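Local coordinates for protein putative enoyl-CoA hydratase/isomerase (Acinetobacter baumannii, PDB 3FDU) that probably acts on acyl-CoA thioesters as an enoyl-CoA hydratase or isomerase of the crotonase superfamily, at residues Leu91-Ile104 against Ile111-Leu123. The protein carries 4 engineered substitutions. Residues are numbered along the deposited sequence; the frame is centred on the assembly and turned at random.
Sequences LLKSAARLSKPLII and IGIGVTILLQADL. With SO4 (sulfate ion), chain G.
Asp122 and Leu102 grip each other twice where the two chain segments run together. The backbone N-H of Leu102 gives a nearly straight bond to OD2 of Asp122 (2.8 Å, 165°), meeting the carboxylate on its anti side, while Asp122 N returns a bond of 2.9 Å to Leu102 O. A short acidic side chain suits this spot: with CG beside its own backbone N (chi1 -55°), it reaches a neighbouring main chain and still offers OD2 to Lys211 in a salt bridge. One residue on, the parallel strands pair, Ile104 N bonding to Leu123 O at 3.0 Å.

Beta-branched Ile104 spreads over the turns of 113-120. Its CG2 presses on Leu118 CD2 (3.6 Å) and its CD1 on Ile117 CG2, both side chains crossing it at about a right angle, with CG1 against the small methyl of Ala121. Ile117 reaches two ways: CG1 stands anti to the backbone N (chi1 -162°) and carries CD1 on to Leu91 CG (3.8 Å), while CG2 stays with Ile104. Leu92 and Ile113 pass each other in opposite directions, Leu92 CG meeting Ile113 CD1, and Leu92 lays CD2 across the buried hydroxyl of Thr116, for which the model holds no hydrogen-bond partner.

Gln120 packs its aliphatic part on helix 91-97, CB against Ala95 CB (3.8 Å), where alanine lets the backbones close in. Its bent chain brings OE1 to the Ala96 methyl and turns NE2 back to Thr116 O; NE2 also binds Gly145 O.

The contact thus joins helix 87-97 and strand 102-106 to the short helix 113-116 and strand 123-126 in the crotonase-fold core. Leu91 also packs on helix 31-46, Ile103 and Leu123 pack against helix 188-200, and OD1 of Asp122 is hydrogen-bonded to the hydroxyl of Tyr157 of the second subunit.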
ATOM      1  N   LEU A  91      -2.958  -7.796  23.883  1.00 19.88           N
ATOM      2  CA  LEU A  91      -2.331  -8.780  22.975  1.00 19.17           C
ATOM      3  C   LEU A  91      -1.805  -8.081  21.722  1.00 19.23           C
ATOM      4  O   LEU A  91      -0.633  -8.298  21.328  1.00 18.42           O
ATOM      5  CB  LEU A  91      -3.322  -9.899  22.597  1.00 18.88           C
ATOM      6  CG  LEU A  91      -2.859 -10.865  21.484  1.00 18.94           C
ATOM      7  CD1 LEU A  91      -1.528 -11.464  21.876  1.00 18.21           C
ATOM      8  CD2 LEU A  91      -3.932 -11.983  21.272  1.00 17.22           C
ATOM      9  N   LEU A  92      -2.657  -7.273  21.076  1.00 18.61           N
ATOM     10  CA  LEU A  92      -2.220  -6.633  19.849  1.00 18.86           C
ATOM     11  C   LEU A  92      -1.007  -5.741  20.051  1.00 19.38           C
ATOM     12  O   LEU A  92      -0.117  -5.729  19.211  1.00 19.63           O
ATOM     13  CB  LEU A  92      -3.352  -5.861  19.161  1.00 19.57           C
ATOM     14  CG  LEU A  92      -4.465  -6.734  18.527  1.00 20.80           C
ATOM     15  CD1 LEU A  92      -5.844  -5.996  18.523  1.00 20.68           C
ATOM     16  CD2 LEU A  92      -4.079  -7.149  17.135  1.00 17.95           C
ATOM     17  N   LYS A  93      -0.982  -4.946  21.141  1.00 20.01           N
ATOM     18  CA  LYS A  93       0.237  -4.169  21.438  1.00 19.77           C
ATOM     19  C   LYS A  93       1.464  -5.017  21.800  1.00 19.94           C
ATOM     20  O   LYS A  93       2.599  -4.675  21.412  1.00 18.95           O
ATOM     21  CB  LYS A  93      -0.031  -3.088  22.529  1.00 20.24           C
ATOM     22  CG  LYS A  93      -1.042  -2.013  22.059  1.00 21.58           C
ATOM     23  CD  LYS A  93      -1.360  -0.946  23.148  1.00 25.25           C
ATOM     24  CE  LYS A  93      -2.184  -1.559  24.273  1.00 23.20           C
ATOM     25  NZ  LYS A  93      -2.570  -0.494  25.286  1.00 24.63           N
ATOM     26  N   SER A  94       1.284  -6.078  22.590  1.00 18.95           N
ATOM     27  CA  SER A  94       2.394  -6.963  22.865  1.00 20.17           C
ATOM     28  C   SER A  94       3.019  -7.525  21.575  1.00 19.66           C
ATOM     29  O   SER A  94       4.213  -7.684  21.476  1.00 20.21           O
ATOM     30  CB  SER A  94       1.981  -8.159  23.709  1.00 20.01           C
ATOM     31  OG  SER A  94       1.778  -7.736  25.065  1.00 27.72           O
ATOM     32  N   ALA A  95       2.170  -7.920  20.661  1.00 19.15           N
ATOM     33  CA  ALA A  95       2.609  -8.411  19.392  1.00 19.84           C
ATOM     34  C   ALA A  95       3.317  -7.303  18.602  1.00 19.12           C
ATOM     35  O   ALA A  95       4.416  -7.521  18.117  1.00 18.74           O
ATOM     36  CB  ALA A  95       1.416  -9.020  18.608  1.00 17.37           C
ATOM     37  N   ALA A  96       2.705  -6.117  18.510  1.00 19.03           N
ATOM     38  CA  ALA A  96       3.340  -5.010  17.793  1.00 19.20           C
ATOM     39  C   ALA A  96       4.742  -4.686  18.325  1.00 20.03           C
ATOM     40  O   ALA A  96       5.636  -4.349  17.535  1.00 19.40           O
ATOM     41  CB  ALA A  96       2.451  -3.731  17.815  1.00 18.33           C
ATOM     42  N   ARG A  97       4.936  -4.785  19.646  1.00 21.44           N
ATOM     43  CA  ARG A  97       6.226  -4.405  20.268  1.00 22.68           C
ATOM     44  C   ARG A  97       7.299  -5.524  20.297  1.00 23.43           C
ATOM     45  O   ARG A  97       8.458  -5.235  20.587  1.00 23.20           O
ATOM     46  CB  ARG A  97       6.022  -3.898  21.710  1.00 24.73           C
ATOM     47  CG  ARG A  97       5.354  -2.544  21.826  1.00 27.14           C
ATOM     48  CD  ARG A  97       4.888  -2.305  23.257  1.00 32.04           C
ATOM     49  NE  ARG A  97       4.649  -0.878  23.476  1.00 35.78           N
ATOM     50  CZ  ARG A  97       3.662  -0.371  24.206  1.00 35.99           C
ATOM     51  NH1 ARG A  97       3.565   0.952  24.340  1.00 36.94           N
ATOM     52  NH2 ARG A  97       2.768  -1.168  24.787  1.00 34.69           N
ATOM     53  N   LEU A  98       6.930  -6.785  20.055  1.00 22.37           N
ATOM     54  CA  LEU A  98       7.933  -7.878  20.001  1.00 22.27           C
ATOM     55  C   LEU A  98       9.128  -7.478  19.099  1.00 22.67           C
ATOM     56  O   LEU A  98       8.964  -7.108  17.942  1.00 19.76           O
ATOM     57  CB  LEU A  98       7.279  -9.172  19.521  1.00 22.27           C
ATOM     58  CG  LEU A  98       8.176 -10.410  19.465  1.00 23.98           C
ATOM     59  CD1 LEU A  98       8.644 -10.803  20.861  1.00 25.08           C
ATOM     60  CD2 LEU A  98       7.428 -11.566  18.804  1.00 23.58           C
ATOM     61  N   SER A  99      10.330  -7.493  19.650  1.00 21.00           N
ATOM     62  CA  SER A  99      11.475  -6.952  18.901  1.00 21.62           C
ATOM     63  C   SER A  99      12.016  -8.026  17.966  1.00 21.24           C
ATOM     64  O   SER A  99      12.780  -7.756  17.021  1.00 22.51           O
ATOM     65  CB  SER A  99      12.579  -6.493  19.928  1.00 21.01           C
ATOM     66  OG  SER A  99      13.359  -7.641  20.285  1.00 22.47           O
ATOM     67  N   LYS A 100      11.630  -9.273  18.233  1.00 19.23           N
ATOM     68  CA  LYS A 100      12.154 -10.399  17.491  1.00 19.70           C
ATOM     69  C   LYS A 100      11.184 -10.759  16.353  1.00 18.91           C
ATOM     70  O   LYS A 100      10.039 -10.320  16.389  1.00 19.58           O
ATOM     71  CB  LYS A 100      12.316 -11.614  18.430  1.00 19.03           C
ATOM     72  CG  LYS A 100      13.392 -11.317  19.551  1.00 21.35           C
ATOM     73  CD  LYS A 100      13.397 -12.366  20.720  1.00 17.23           C
ATOM     74  CE  LYS A 100      14.536 -11.984  21.746  1.00 21.62           C
ATOM     75  NZ  LYS A 100      14.504 -13.057  22.811  1.00 23.50           N
ATOM     76  N   PRO A 101      11.653 -11.541  15.367  1.00 17.97           N
ATOM     77  CA  PRO A 101      10.736 -11.813  14.247  1.00 17.79           C
ATOM     78  C   PRO A 101       9.528 -12.639  14.766  1.00 18.17           C
ATOM     79  O   PRO A 101       9.708 -13.560  15.595  1.00 17.74           O
ATOM     80  CB  PRO A 101      11.585 -12.626  13.273  1.00 18.47           C
ATOM     81  CG  PRO A 101      13.108 -12.196  13.625  1.00 17.70           C
ATOM     82  CD  PRO A 101      13.000 -12.114  15.154  1.00 17.38           C
ATOM     83  N   LEU A 102       8.326 -12.279  14.298  1.00 17.58           N
ATOM     84  CA  LEU A 102       7.048 -12.959  14.651  1.00 16.36           C
ATOM     85  C   LEU A 102       6.460 -13.562  13.371  1.00 17.81           C
ATOM     86  O   LEU A 102       6.158 -12.825  12.411  1.00 16.17           O
ATOM     87  CB  LEU A 102       6.048 -11.968  15.258  1.00 16.51           C
ATOM     88  CG  LEU A 102       4.662 -12.547  15.654  1.00 19.47           C
ATOM     89  CD1 LEU A 102       4.794 -13.718  16.672  1.00 17.65           C
ATOM     90  CD2 LEU A 102       3.782 -11.449  16.257  1.00 18.08           C
ATOM     91  N   ILE A 103       6.342 -14.896  13.326  1.00 16.56           N
ATOM     92  CA  ILE A 103       5.756 -15.551  12.187  1.00 17.69           C
ATOM     93  C   ILE A 103       4.430 -16.144  12.629  1.00 17.77           C
ATOM     94  O   ILE A 103       4.349 -16.679  13.723  1.00 18.76           O
ATOM     95  CB  ILE A 103       6.662 -16.684  11.627  1.00 18.16           C
ATOM     96  CG1 ILE A 103       8.076 -16.148  11.276  1.00 15.37           C
ATOM     97  CG2 ILE A 103       5.995 -17.429  10.450  1.00 17.32           C
ATOM     98  CD1 ILE A 103       9.067 -17.272  10.938  1.00 17.22           C
ATOM     99  N   ILE A 104       3.398 -16.026  11.778  1.00 17.79           N
ATOM    100  CA  ILE A 104       2.097 -16.633  12.028  1.00 16.94           C
ATOM    101  C   ILE A 104       1.779 -17.643  10.927  1.00 17.28           C
ATOM    102  O   ILE A 104       2.032 -17.413   9.716  1.00 17.79           O
ATOM    103  CB  ILE A 104       0.985 -15.570  12.185  1.00 18.09           C
ATOM    104  CG1 ILE A 104       1.275 -14.762  13.492  1.00 19.37           C
ATOM    105  CG2 ILE A 104      -0.427 -16.267  12.243  1.00 16.13           C
ATOM    106  CD1 ILE A 104       0.221 -13.736  13.922  1.00 19.59           C
ATOM    107  N   ILE A 111     -10.584 -15.224  12.248  1.00 16.30           N
ATOM    108  CA  ILE A 111     -11.698 -14.229  12.271  1.00 17.66           C
ATOM    109  C   ILE A 111     -11.421 -13.114  13.256  1.00 17.72           C
ATOM    110  O   ILE A 111     -10.930 -13.392  14.337  1.00 18.44           O
ATOM    111  CB  ILE A 111     -13.049 -14.942  12.644  1.00 17.03           C
ATOM    112  CG1 ILE A 111     -13.439 -15.920  11.464  1.00 20.13           C
ATOM    113  CG2 ILE A 111     -14.201 -13.928  12.786  1.00 19.57           C
ATOM    114  CD1 ILE A 111     -14.655 -16.841  11.807  1.00 23.49           C
ATOM    115  N   GLY A 112     -11.640 -11.857  12.851  1.00 18.32           N
ATOM    116  CA  GLY A 112     -11.601 -10.702  13.770  1.00 19.08           C
ATOM    117  C   GLY A 112     -10.153 -10.444  14.149  1.00 21.14           C
ATOM    118  O   GLY A 112      -9.327 -10.077  13.302  1.00 19.81           O
ATOM    119  N   ILE A 113      -9.825 -10.660  15.423  1.00 21.76           N
ATOM    120  CA  ILE A 113      -8.434 -10.682  15.826  1.00 21.95           C
ATOM    121  C   ILE A 113      -7.548 -11.709  15.056  1.00 21.53           C
ATOM    122  O   ILE A 113      -6.340 -11.539  14.990  1.00 21.57           O
ATOM    123  CB  ILE A 113      -8.311 -10.971  17.335  1.00 23.29           C
ATOM    124  CG1 ILE A 113      -6.850 -10.761  17.759  1.00 26.93           C
ATOM    125  CG2 ILE A 113      -8.746 -12.407  17.652  1.00 21.12           C
ATOM    126  CD1 ILE A 113      -6.682  -9.854  18.921  1.00 28.25           C
ATOM    127  N   GLY A 114      -8.140 -12.772  14.498  1.00 20.59           N
ATOM    128  CA  GLY A 114      -7.391 -13.717  13.646  1.00 19.09           C
ATOM    129  C   GLY A 114      -6.855 -13.057  12.383  1.00 18.18           C
ATOM    130  O   GLY A 114      -5.817 -13.494  11.853  1.00 19.31           O
ATOM    131  N   VAL A 115      -7.515 -12.002  11.911  1.00 16.52           N
ATOM    132  CA  VAL A 115      -6.971 -11.176  10.830  1.00 17.68           C
ATOM    133  C   VAL A 115      -6.122  -9.988  11.370  1.00 17.28           C
ATOM    134  O   VAL A 115      -5.058  -9.702  10.816  1.00 18.12           O
ATOM    135  CB  VAL A 115      -8.071 -10.559   9.920  1.00 17.02           C
ATOM    136  CG1 VAL A 115      -7.471  -9.560   8.881  1.00 18.87           C
ATOM    137  CG2 VAL A 115      -8.791 -11.624   9.101  1.00 19.82           C
ATOM    138  N   THR A 116      -6.605  -9.252  12.384  1.00 16.27           N
ATOM    139  CA  THR A 116      -5.847  -8.029  12.786  1.00 18.59           C
ATOM    140  C   THR A 116      -4.475  -8.329  13.430  1.00 18.47           C
ATOM    141  O   THR A 116      -3.569  -7.512  13.327  1.00 19.59           O
ATOM    142  CB  THR A 116      -6.661  -7.129  13.693  1.00 18.57           C
ATOM    143  OG1 THR A 116      -6.966  -7.848  14.890  1.00 20.94           O
ATOM    144  CG2 THR A 116      -7.963  -6.669  12.994  1.00 20.53           C
ATOM    145  N   ILE A 117      -4.325  -9.484  14.079  1.00 17.30           N
ATOM    146  CA  ILE A 117      -3.026  -9.884  14.596  1.00 18.41           C
ATOM    147  C   ILE A 117      -2.000 -10.136  13.463  1.00 18.86           C
ATOM    148  O   ILE A 117      -0.795  -9.955  13.664  1.00 19.25           O
ATOM    149  CB  ILE A 117      -3.102 -11.106  15.571  1.00 18.85           C
ATOM    150  CG1 ILE A 117      -1.803 -11.171  16.384  1.00 21.13           C
ATOM    151  CG2 ILE A 117      -3.281 -12.421  14.777  1.00 17.88           C
ATOM    152  CD1 ILE A 117      -1.912 -11.444  17.801  1.00 25.44           C
ATOM    153  N   LEU A 118      -2.472 -10.505  12.266  1.00 18.29           N
ATOM    154  CA  LEU A 118      -1.586 -10.704  11.101  1.00 17.46           C
ATOM    155  C   LEU A 118      -0.869  -9.416  10.745  1.00 17.28           C
ATOM    156  O   LEU A 118       0.256  -9.435  10.217  1.00 16.46           O
ATOM    157  CB  LEU A 118      -2.395 -11.169   9.876  1.00 17.99           C
ATOM    158  CG  LEU A 118      -3.215 -12.439  10.113  1.00 15.90           C
ATOM    159  CD1 LEU A 118      -3.885 -12.804   8.807  1.00 18.47           C
ATOM    160  CD2 LEU A 118      -2.274 -13.561  10.656  1.00 13.26           C
ATOM    161  N   LEU A 119      -1.522  -8.302  11.017  1.00 17.47           N
ATOM    162  CA  LEU A 119      -0.932  -6.985  10.753  1.00 18.89           C
ATOM    163  C   LEU A 119       0.150  -6.610  11.760  1.00 19.48           C
ATOM    164  O   LEU A 119       0.872  -5.612  11.551  1.00 20.90           O
ATOM    165  CB  LEU A 119      -1.988  -5.892  10.757  1.00 17.18           C
ATOM    166  CG  LEU A 119      -3.048  -6.048   9.661  1.00 19.74           C
ATOM    167  CD1 LEU A 119      -4.266  -5.153  10.054  1.00 19.04           C
ATOM    168  CD2 LEU A 119      -2.520  -5.725   8.251  1.00 15.57           C
ATOM    169  N   GLN A 120       0.258  -7.367  12.849  1.00 18.42           N
ATOM    170  CA  GLN A 120       1.428  -7.249  13.716  1.00 18.97           C
ATOM    171  C   GLN A 120       2.559  -8.242  13.416  1.00 20.57           C
ATOM    172  O   GLN A 120       3.638  -8.136  13.999  1.00 23.38           O
ATOM    173  CB  GLN A 120       1.032  -7.373  15.213  1.00 19.37           C
ATOM    174  CG  GLN A 120      -0.337  -6.811  15.616  1.00 19.16           C
ATOM    175  CD  GLN A 120      -0.594  -5.418  15.143  1.00 20.83           C
ATOM    176  OE1 GLN A 120       0.294  -4.552  15.141  1.00 21.62           O
ATOM    177  NE2 GLN A 120      -1.817  -5.178  14.711  1.00 25.05           N
ATOM    178  N   ALA A 121       2.327  -9.266  12.597  1.00 20.37           N
ATOM    179  CA  ALA A 121       3.358 -10.259  12.338  1.00 18.66           C
ATOM    180  C   ALA A 121       4.263  -9.774  11.205  1.00 18.71           C
ATOM    181  O   ALA A 121       3.811  -9.040  10.343  1.00 17.47           O
ATOM    182  CB  ALA A 121       2.722 -11.641  11.945  1.00 19.13           C
ATOM    183  N   ASP A 122       5.521 -10.239  11.178  1.00 17.26           N
ATOM    184  CA  ASP A 122       6.410  -9.955  10.055  1.00 18.02           C
ATOM    185  C   ASP A 122       6.152 -10.787   8.800  1.00 17.62           C
ATOM    186  O   ASP A 122       6.289 -10.290   7.685  1.00 16.17           O
ATOM    187  CB  ASP A 122       7.839 -10.154  10.536  1.00 18.95           C
ATOM    188  CG  ASP A 122       8.125  -9.318  11.768  1.00 19.75           C
ATOM    189  OD1 ASP A 122       7.909  -8.089  11.679  1.00 21.32           O
ATOM    190  OD2 ASP A 122       8.493  -9.883  12.822  1.00 21.91           O
ATOM    191  N   LEU A 123       5.826 -12.070   9.003  1.00 18.24           N
ATOM    192  CA  LEU A 123       5.591 -13.043   7.910  1.00 18.57           C
ATOM    193  C   LEU A 123       4.393 -13.912   8.295  1.00 17.25           C
ATOM    194  O   LEU A 123       4.202 -14.243   9.472  1.00 16.79           O
ATOM    195  CB  LEU A 123       6.784 -13.970   7.738  1.00 18.49           C
ATOM    196  CG  LEU A 123       8.134 -13.227   7.685  1.00 21.17           C
ATOM    197  CD1 LEU A 123       9.239 -14.237   7.814  1.00 24.16           C
ATOM    198  CD2 LEU A 123       8.151 -12.489   6.406  1.00 20.66           C
TER
HETATM  199  S   SO4 G   3       0.750   0.252  26.975  1.00 58.98           S
HETATM  200  O1  SO4 G   3       1.176   1.314  26.048  1.00 61.17           O
HETATM  201  O2  SO4 G   3       0.372   0.824  28.258  1.00 60.32           O
HETATM  202  O3  SO4 G   3      -0.348  -0.534  26.417  1.00 58.86           O
HETATM  203  O4  SO4 G   3       1.855  -0.701  27.124  1.00 61.71           O
HETATM  204  O   HOH W   1       5.872  -7.503  15.631  1.00 25.10           O